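Local atomic coordinates of 6-aminohexanoate-dimer hydrolase (Bacillus anthracis, PDB entry 4GB7), a protein that probably hydrolyses the amide bond of the 6-aminohexanoate dimer, as a serine hydrolase related to the beta-lactamases. Residues P51-R54 with W55-H59; Q151-A154 with E155-R158; A311-G314 with Q315-N319. All coordinates share one frame; numbering follows the deposited sequence. Where two conformers were deposited one is given.

Overall arrangement
All three interactions are local, each running along one helical stretch and its end, and none touches another. Interactions 1 and 2 lie on opposite sides of the chain's centre, with their own centres about 37 Å apart, while interaction 3 is the most buried and lies nearest to the middle. Residues 51-59 form a short helix ending in a turn, held mainly by backbone carbonyls and a threonine hydroxyl. Residues 151-158 finish helix 143-155 near the surface, where carboxylates and a Schellman motif dominate. In residues 311-319, a leucine-phenylalanine side of helix 307-318 packs into the core, and polar amides gather at its end.

Interaction 1: residues P51-R54 with W55-H59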
loop_
_atom_site.group_PDB
_atom_site.type_symbol
_atom_site.label_atom_id
_atom_site.label_comp_id
_atom_site.label_asym_id
_atom_site.label_seq_id
_atom_site.Cartn_x
_atom_site.Cartn_y
_atom_site.Cartn_z
ATOM N N PRO A 51 -22.016 3.368 4.309
ATOM C CA PRO A 51 -21.622 3.753 2.944
ATOM C C PRO A 51 -20.610 4.907 2.915
ATOM O O PRO A 51 -20.118 5.270 1.838
ATOM C CB PRO A 51 -22.927 4.260 2.360
ATOM C CG PRO A 51 -23.606 4.910 3.516
ATOM C CD PRO A 51 -23.285 4.032 4.696
ATOM N N TYR A 52 -20.326 5.464 4.098
ATOM C CA TYR A 52 -19.476 6.659 4.239
ATOM C C TYR A 52 -18.126 6.475 3.589
ATOM O O TYR A 52 -17.616 7.418 2.939
ATOM C CB TYR A 52 -19.352 7.097 5.699
ATOM C CG TYR A 52 -20.740 7.256 6.309
ATOM C CD1 TYR A 52 -21.274 6.287 7.143
ATOM C CD2 TYR A 52 -21.535 8.346 5.981
ATOM C CE1 TYR A 52 -22.569 6.404 7.627
ATOM C CE2 TYR A 52 -22.813 8.466 6.469
ATOM C CZ TYR A 52 -23.313 7.510 7.308
ATOM O OH TYR A 52 -24.589 7.646 7.753
ATOM N N LEU A 53 -17.567 5.280 3.716
ATOM C CA LEU A 53 -16.244 4.983 3.175
ATOM C C LEU A 53 -16.171 5.169 1.639
ATOM O O LEU A 53 -15.164 5.514 1.083
ATOM C CB LEU A 53 -15.864 3.549 3.544
ATOM C CG LEU A 53 -14.514 2.994 3.087
ATOM C CD1 LEU A 53 -13.317 3.709 3.651
ATOM C CD2 LEU A 53 -14.402 1.475 3.353
ATOM N N ARG A 54 -17.263 4.925 0.918
ATOM C CA ARG A 54 -17.212 5.127 -0.515
ATOM C C ARG A 54 -16.901 6.580 -0.892
ATOM O O ARG A 54 -16.322 6.842 -1.934
ATOM C CB ARG A 54 -18.533 4.663 -1.152
ATOM C CG ARG A 54 -18.852 3.256 -0.676
ATOM C CD ARG A 54 -19.336 2.353 -1.697
ATOM N NE ARG A 54 -18.376 2.221 -2.769
ATOM C CZ ARG A 54 -18.676 1.602 -3.882
ATOM N NH1 ARG A 54 -19.922 1.172 -4.058
ATOM N NH2 ARG A 54 -17.828 1.561 -4.876
ATOM N N TRP A 55 -17.285 7.511 -0.010
ATOM C CA TRP A 55 -16.929 8.920 -0.138
ATOM C C TRP A 55 -15.592 9.215 0.470
ATOM O O TRP A 55 -14.728 9.886 -0.168
ATOM C CB TRP A 55 -17.988 9.796 0.512
ATOM C CG TRP A 55 -17.761 11.235 0.244
ATOM C CD1 TRP A 55 -18.221 11.998 -0.833
ATOM C CD2 TRP A 55 -16.991 12.150 1.052
ATOM N NE1 TRP A 55 -17.749 13.283 -0.757
ATOM C CE2 TRP A 55 -17.017 13.444 0.354
ATOM C CE3 TRP A 55 -16.283 12.040 2.248
ATOM C CZ2 TRP A 55 -16.397 14.575 0.872
ATOM C CZ3 TRP A 55 -15.648 13.196 2.746
ATOM C CH2 TRP A 55 -15.701 14.422 2.061
ATOM N N SER A 56 -15.406 8.849 1.729
ATOM C CA SER A 56 -14.137 9.226 2.365
ATOM C C SER A 56 -12.897 8.749 1.584
ATOM O O SER A 56 -11.930 9.527 1.385
ATOM C CB SER A 56 -14.125 8.755 3.814
ATOM O OG SER A 56 -14.078 7.369 3.843
ATOM N N TYR A 57 -12.911 7.488 1.111
ATOM C CA TYR A 57 -11.768 6.940 0.371
ATOM C C TYR A 57 -11.629 7.400 -1.069
ATOM O O TYR A 57 -10.712 6.948 -1.766
ATOM C CB TYR A 57 -11.678 5.387 0.503
ATOM C CG TYR A 57 -10.458 4.909 1.300
ATOM C CD1 TYR A 57 -10.076 5.514 2.452
ATOM C CD2 TYR A 57 -9.693 3.826 0.848
ATOM C CE1 TYR A 57 -8.963 5.098 3.143
ATOM C CE2 TYR A 57 -8.592 3.413 1.496
ATOM C CZ TYR A 57 -8.234 4.016 2.675
ATOM O OH TYR A 57 -7.085 3.585 3.330
ATOM N N THR A 58 -12.534 8.284 -1.514
ATOM C CA THR A 58 -12.405 8.990 -2.783
ATOM C C THR A 58 -12.245 10.516 -2.606
ATOM O O THR A 58 -12.181 11.251 -3.598
ATOM C CB THR A 58 -13.597 8.665 -3.700
ATOM O OG1 THR A 58 -14.805 8.973 -3.046
ATOM C CG2 THR A 58 -13.606 7.129 -4.071
ATOM N N HIS A 59 -12.216 10.978 -1.352
ATOM C CA HIS A 59 -12.129 12.423 -1.039
ATOM C C HIS A 59 -11.333 12.693 0.206
ATOM O O HIS A 59 -11.692 13.591 0.991
ATOM C CB HIS A 59 -13.524 12.996 -0.805
ATOM C CG HIS A 59 -14.466 12.876 -2.004
ATOM N ND1 HIS A 59 -15.202 11.782 -2.243
ATOM C CD2 HIS A 59 -14.789 13.785 -2.998
ATOM C CE1 HIS A 59 -15.974 11.988 -3.354
ATOM N NE2 HIS A 59 -15.720 13.206 -3.809
#
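The carbonyl O of Tyr52 is gripped by two backbone N-H groups of the next turn. Ser56 N reaches Tyr52 O at 2.9 Å, almost straight and in the carbonyl plane, whereas Trp55 N comes to Tyr52 O at 3.0 Å from well above that plane, through a bent N-H...O bond. One residue further on, Tyr57 N donates to Leu53 O at 3.0 Å. The Thr58 hydroxyl stands over the helix end, with OG1 2.8 Å from Arg54 O and 3.0 Å from Trp55 O; its single proton could serve either carbonyl. With chi1 at 56°, OG1 folds back over its own backbone, toward the last turn. Trp55 O is also met by His59 ND1 at 2.9 Å, nearly in the imidazole plane. That bond helps to fix the ring's rotation, and Trp55 NE1 lies 3.3 Å above the centre of one imidazole face.

On another side of the helix Leu53 and Tyr57 run side by side, pointing the same way, with Leu53 CD1 3.9 Å from Tyr57 CG. Ser56 OG packs close to Leu53 CA while hydrogen-bonding to Trp47 O. Arg54 NH2 forms a salt bridge with Asp111 of strand 110-117, and NE bonds to Ser394 OG just beyond strand 387-393. The Tyr57 side chain lies near, without touching, Ser140, Lys143 and Tyr249, a set consistent with the SxxK serine site of this hydrolase family. The whole is a short helix closed by a type I beta turn from Ser56 to His59.

Interaction 2: residues Q151-A154 with E155-R158; sequences QSLA and EENR
Residues Leu153 to Arg158 close helix 143-155 with a Schellman motif. Its backbone bonds fold back onto the last turn: Arg158 N donates to Leu153 O at 2.9 Å, nearly along the C=O axis, and Asn157 N reaches Ala154 O at 3.0 Å from above the carbonyl plane. Asn157 has the positive phi, 61°, that lets the chain reverse here. Before the cap, Glu155 N to Gln151 O and Glu156 N to Ser152 O keep the helical pattern.

Polar side chains join neighbouring turns. Gln151, bent at chi2 (63°), brings its amide along the helix to Glu155, and NE2 donates to Glu155 OE2 at 3.0 Å. The carboxylate is met on its anti side, and the two flat groups are turned 73° apart. The same OE2 is bonded to Ser332 OG, so two groups hold it next to helix 332-338. Glu156 instead turns toward helix 269-278, where OE2 makes a salt bridge with Arg276; that charge probably favours an ionised carboxylate.

Apolar contact comes from Leu153, which is buried against Ile261 and Thr265 of helix 251-265. One of its methyls also serves the exposed end of the helix: Leu153 CD2 lies 3.9 Å from Arg158 CD, crossing the arginine chain at an angle.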
loop_
_atom_site.group_PDB
_atom_site.type_symbol
_atom_site.label_atom_id
_atom_site.label_comp_id
_atom_site.label_asym_id
_atom_site.label_seq_id
_atom_site.Cartn_x
_atom_site.Cartn_y
_atom_site.Cartn_z
ATOM N N GLN A 151 15.518 1.349 0.521
ATOM C CA GLN A 151 16.465 0.568 -0.309
ATOM C C GLN A 151 17.407 1.499 -1.071
ATOM O O GLN A 151 18.626 1.239 -1.150
ATOM C CB GLN A 151 15.742 -0.354 -1.276
ATOM C CG GLN A 151 16.623 -1.455 -1.870
ATOM C CD GLN A 151 17.125 -2.400 -0.790
ATOM O OE1 GLN A 151 16.356 -2.846 0.076
ATOM N NE2 GLN A 151 18.416 -2.672 -0.797
ATOM N N SER A 152 16.851 2.591 -1.612
ATOM C CA SER A 152 17.655 3.597 -2.349
ATOM C C SER A 152 18.694 4.202 -1.408
ATOM O O SER A 152 19.854 4.299 -1.765
ATOM C CB SER A 152 16.790 4.705 -2.941
ATOM O OG SER A 152 15.799 4.136 -3.774
ATOM N N LEU A 153 18.271 4.635 -0.223
ATOM C CA LEU A 153 19.210 5.242 0.718
ATOM C C LEU A 153 20.302 4.300 1.167
ATOM O O LEU A 153 21.490 4.717 1.365
ATOM C CB LEU A 153 18.451 5.812 1.922
ATOM C CG LEU A 153 17.575 7.041 1.702
ATOM C CD1 LEU A 153 16.645 7.207 2.885
ATOM C CD2 LEU A 153 18.403 8.289 1.518
ATOM N N ALA A 154 19.930 3.027 1.323
ATOM C CA ALA A 154 20.896 1.999 1.763
ATOM C C ALA A 154 21.968 1.794 0.676
ATOM O O ALA A 154 23.207 1.822 0.939
ATOM C CB ALA A 154 20.191 0.705 2.121
ATOM N N GLU A 155 21.505 1.687 -0.556
ATOM C CA GLU A 155 22.415 1.589 -1.711
ATOM C C GLU A 155 23.271 2.862 -2.012
ATOM O O GLU A 155 24.321 2.766 -2.650
ATOM C CB GLU A 155 21.652 1.028 -2.912
ATOM C CG GLU A 155 21.156 -0.396 -2.562
ATOM C CD GLU A 155 20.597 -1.218 -3.711
ATOM O OE1 GLU A 155 20.849 -0.920 -4.898
ATOM O OE2 GLU A 155 19.891 -2.196 -3.412
ATOM N N GLU A 156 22.828 4.024 -1.532
ATOM C CA GLU A 156 23.561 5.298 -1.640
ATOM C C GLU A 156 24.542 5.412 -0.470
ATOM O O GLU A 156 25.244 6.396 -0.376
ATOM C CB GLU A 156 22.600 6.509 -1.612
ATOM C CG GLU A 156 21.589 6.620 -2.786
ATOM C CD GLU A 156 20.441 7.634 -2.543
ATOM O OE1 GLU A 156 20.564 8.437 -1.594
ATOM O OE2 GLU A 156 19.400 7.641 -3.303
ATOM N N ASN A 157 24.585 4.394 0.385
ATOM C CA ASN A 157 25.411 4.339 1.613
ATOM C C ASN A 157 25.110 5.411 2.665
ATOM O O ASN A 157 26.000 5.885 3.381
ATOM C CB ASN A 157 26.881 4.252 1.229
ATOM C CG ASN A 157 27.200 2.900 0.605
ATOM O OD1 ASN A 157 26.918 1.852 1.195
ATOM N ND2 ASN A 157 27.707 2.912 -0.598
ATOM N N ARG A 158 23.854 5.811 2.732
ATOM C CA ARG A 158 23.394 6.819 3.690
ATOM C C ARG A 158 22.863 6.206 4.982
ATOM O O ARG A 158 22.799 6.880 6.051
ATOM C CB ARG A 158 22.333 7.714 3.044
ATOM C CG ARG A 158 22.956 8.516 1.903
ATOM C CD ARG A 158 22.067 9.601 1.397
ATOM N NE ARG A 158 21.954 10.662 2.394
ATOM C CZ ARG A 158 21.181 11.735 2.257
ATOM N NH1 ARG A 158 20.414 11.876 1.176
ATOM N NH2 ARG A 158 21.138 12.629 3.235
#

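Interaction 3: residues A311-G314 with Q315-N319. With NO3 (nitrate ion), chain C.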
loop_
_atom_site.group_PDB
_atom_site.type_symbol
_atom_site.label_atom_id
_atom_site.label_comp_id
_atom_site.label_asym_id
_atom_site.label_seq_id
_atom_site.Cartn_x
_atom_site.Cartn_y
_atom_site.Cartn_z
ATOM N N ALA A 311 -0.435 2.341 -11.627
ATOM C CA ALA A 311 -0.031 1.417 -12.670
ATOM C C ALA A 311 1.337 1.753 -13.268
ATOM O O ALA A 311 2.118 0.869 -13.603
ATOM C CB ALA A 311 -1.084 1.375 -13.744
ATOM N N ARG A 312 1.620 3.048 -13.415
ATOM C CA ARG A 312 2.921 3.481 -13.876
ATOM C C ARG A 312 3.992 3.018 -12.909
ATOM O O ARG A 312 5.038 2.506 -13.329
ATOM C CB ARG A 312 2.989 5.002 -14.001
ATOM C CG ARG A 312 2.077 5.588 -15.074
ATOM C CD ARG A 312 2.144 7.124 -15.151
ATOM N NE ARG A 312 1.527 7.581 -16.384
ATOM C CZ ARG A 312 0.209 7.737 -16.541
ATOM N NH1 ARG A 312 -0.636 7.566 -15.524
ATOM N NH2 ARG A 312 -0.263 8.057 -17.736
ATOM N N PHE A 313 3.735 3.149 -11.619
ATOM C CA PHE A 313 4.708 2.680 -10.611
ATOM C C PHE A 313 4.873 1.130 -10.681
ATOM O O PHE A 313 5.936 0.590 -10.603
ATOM C CB PHE A 313 4.245 3.064 -9.224
ATOM C CG PHE A 313 5.154 2.580 -8.131
ATOM C CD1 PHE A 313 6.389 3.157 -7.978
ATOM C CD2 PHE A 313 4.782 1.563 -7.246
ATOM C CE1 PHE A 313 7.225 2.746 -6.968
ATOM C CE2 PHE A 313 5.632 1.147 -6.226
ATOM C CZ PHE A 313 6.840 1.737 -6.091
ATOM N N GLY A 314 3.761 0.434 -10.892
ATOM C CA GLY A 314 3.794 -0.998 -11.105
ATOM C C GLY A 314 4.680 -1.410 -12.268
ATOM O O GLY A 314 5.465 -2.366 -12.175
ATOM N N GLN A 315 4.517 -0.689 -13.377
ATOM C CA GLN A 315 5.294 -0.942 -14.595
ATOM C C GLN A 315 6.777 -0.672 -14.287
ATOM O O GLN A 315 7.623 -1.414 -14.758
ATOM C CB GLN A 315 4.830 -0.077 -15.749
ATOM C CG GLN A 315 5.574 -0.335 -17.038
ATOM C CD GLN A 315 5.312 -1.704 -17.579
ATOM O OE1 GLN A 315 4.194 -2.238 -17.444
ATOM N NE2 GLN A 315 6.289 -2.249 -18.279
ATOM N N LEU A 316 7.071 0.349 -13.490
ATOM C CA LEU A 316 8.447 0.632 -13.106
ATOM C C LEU A 316 9.066 -0.573 -12.418
ATOM O O LEU A 316 10.213 -0.944 -12.717
ATOM C CB LEU A 316 8.512 1.833 -12.176
ATOM C CG LEU A 316 9.898 2.246 -11.687
ATOM C CD1 LEU A 316 10.765 2.686 -12.852
ATOM C CD2 LEU A 316 9.781 3.323 -10.616
ATOM N N LEU A 317 8.303 -1.213 -11.541
ATOM C CA LEU A 317 8.789 -2.362 -10.799
ATOM C C LEU A 317 8.849 -3.590 -11.697
ATOM O O LEU A 317 9.770 -4.390 -11.623
ATOM C CB LEU A 317 7.934 -2.588 -9.564
ATOM C CG LEU A 317 8.345 -1.678 -8.404
ATOM C CD1 LEU A 317 7.194 -1.480 -7.446
ATOM C CD2 LEU A 317 9.605 -2.215 -7.707
ATOM N N LEU A 318 7.871 -3.722 -12.581
ATOM C CA LEU A 318 7.936 -4.770 -13.569
ATOM C C LEU A 318 9.234 -4.678 -14.380
ATOM O O LEU A 318 9.849 -5.699 -14.702
ATOM C CB LEU A 318 6.677 -4.747 -14.432
ATOM C CG LEU A 318 6.533 -5.869 -15.414
ATOM C CD1 LEU A 318 6.451 -7.258 -14.708
ATOM C CD2 LEU A 318 5.302 -5.587 -16.296
ATOM N N ASN A 319 9.697 -3.454 -14.599
ATOM C CA ASN A 319 10.929 -3.178 -15.329
ATOM C C ASN A 319 12.098 -2.978 -14.418
ATOM O O ASN A 319 13.089 -2.352 -14.810
ATOM C CB ASN A 319 10.733 -1.956 -16.220
ATOM C CG ASN A 319 9.682 -2.170 -17.299
ATOM O OD1 ASN A 319 9.008 -1.226 -17.679
ATOM N ND2 ASN A 319 9.544 -3.396 -17.800
HETATM N N NO3 C . 7.181 -5.144 -19.860
HETATM O O1 NO3 C . 6.092 -4.677 -20.083
HETATM O O2 NO3 C . 8.066 -4.439 -19.046
HETATM O O3 NO3 C . 7.552 -6.368 -20.441
#
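Phe313 and Leu317, one turn apart on helix 307-318, place their side chains at an angle to each other on the side of the helix that faces the five-stranded antiparallel sheet of this beta-lactamase-like fold. Leu317 CD1 approaches the far end of the ring obliquely, 3.3 Å from Phe313 CE2 and 3.5 Å from Phe313 CZ, apparently close, but for one of two deposited conformers only, and so doubtful. Phe313 has CG anti to the backbone N (chi1 178°), while Leu317 has CG beside its own N (chi1 -82°); these different first torsions bring methyl and ring together. Leu316 approaches more loosely from the same side of the ring plane, toward another part of the rim, with CD2 4.3 Å from Phe313 CD1. Beyond the helix, Phe313 stacks on Phe145 and touches Leu379, and Leu317 lies on Ile381 of the neighbouring strand 377-382.

Gly314 has no side chain, and its carbonyl O takes Leu318 N at 2.8 Å in a regular i to i+4 bond. The preceding carbonyls of Ala311, Arg312 and Phe313 serve Gln315, Leu316 and Leu317 alike. Arg312 points off this packed side: its guanidinium forms salt bridges with Glu284 and Asp309 and bonds to Ala77 O.

Near the helix end the polar amides turn to one another. A nitrate, probably from the crystallisation liquor, sits beside them, its exact placement doubtful. Gln315, bent at chi2 (66°), swings its amide toward Asn319, where the chain leaves the helix, and Gln315 NE2 donates to Asn319 OD1 at 3.0 Å.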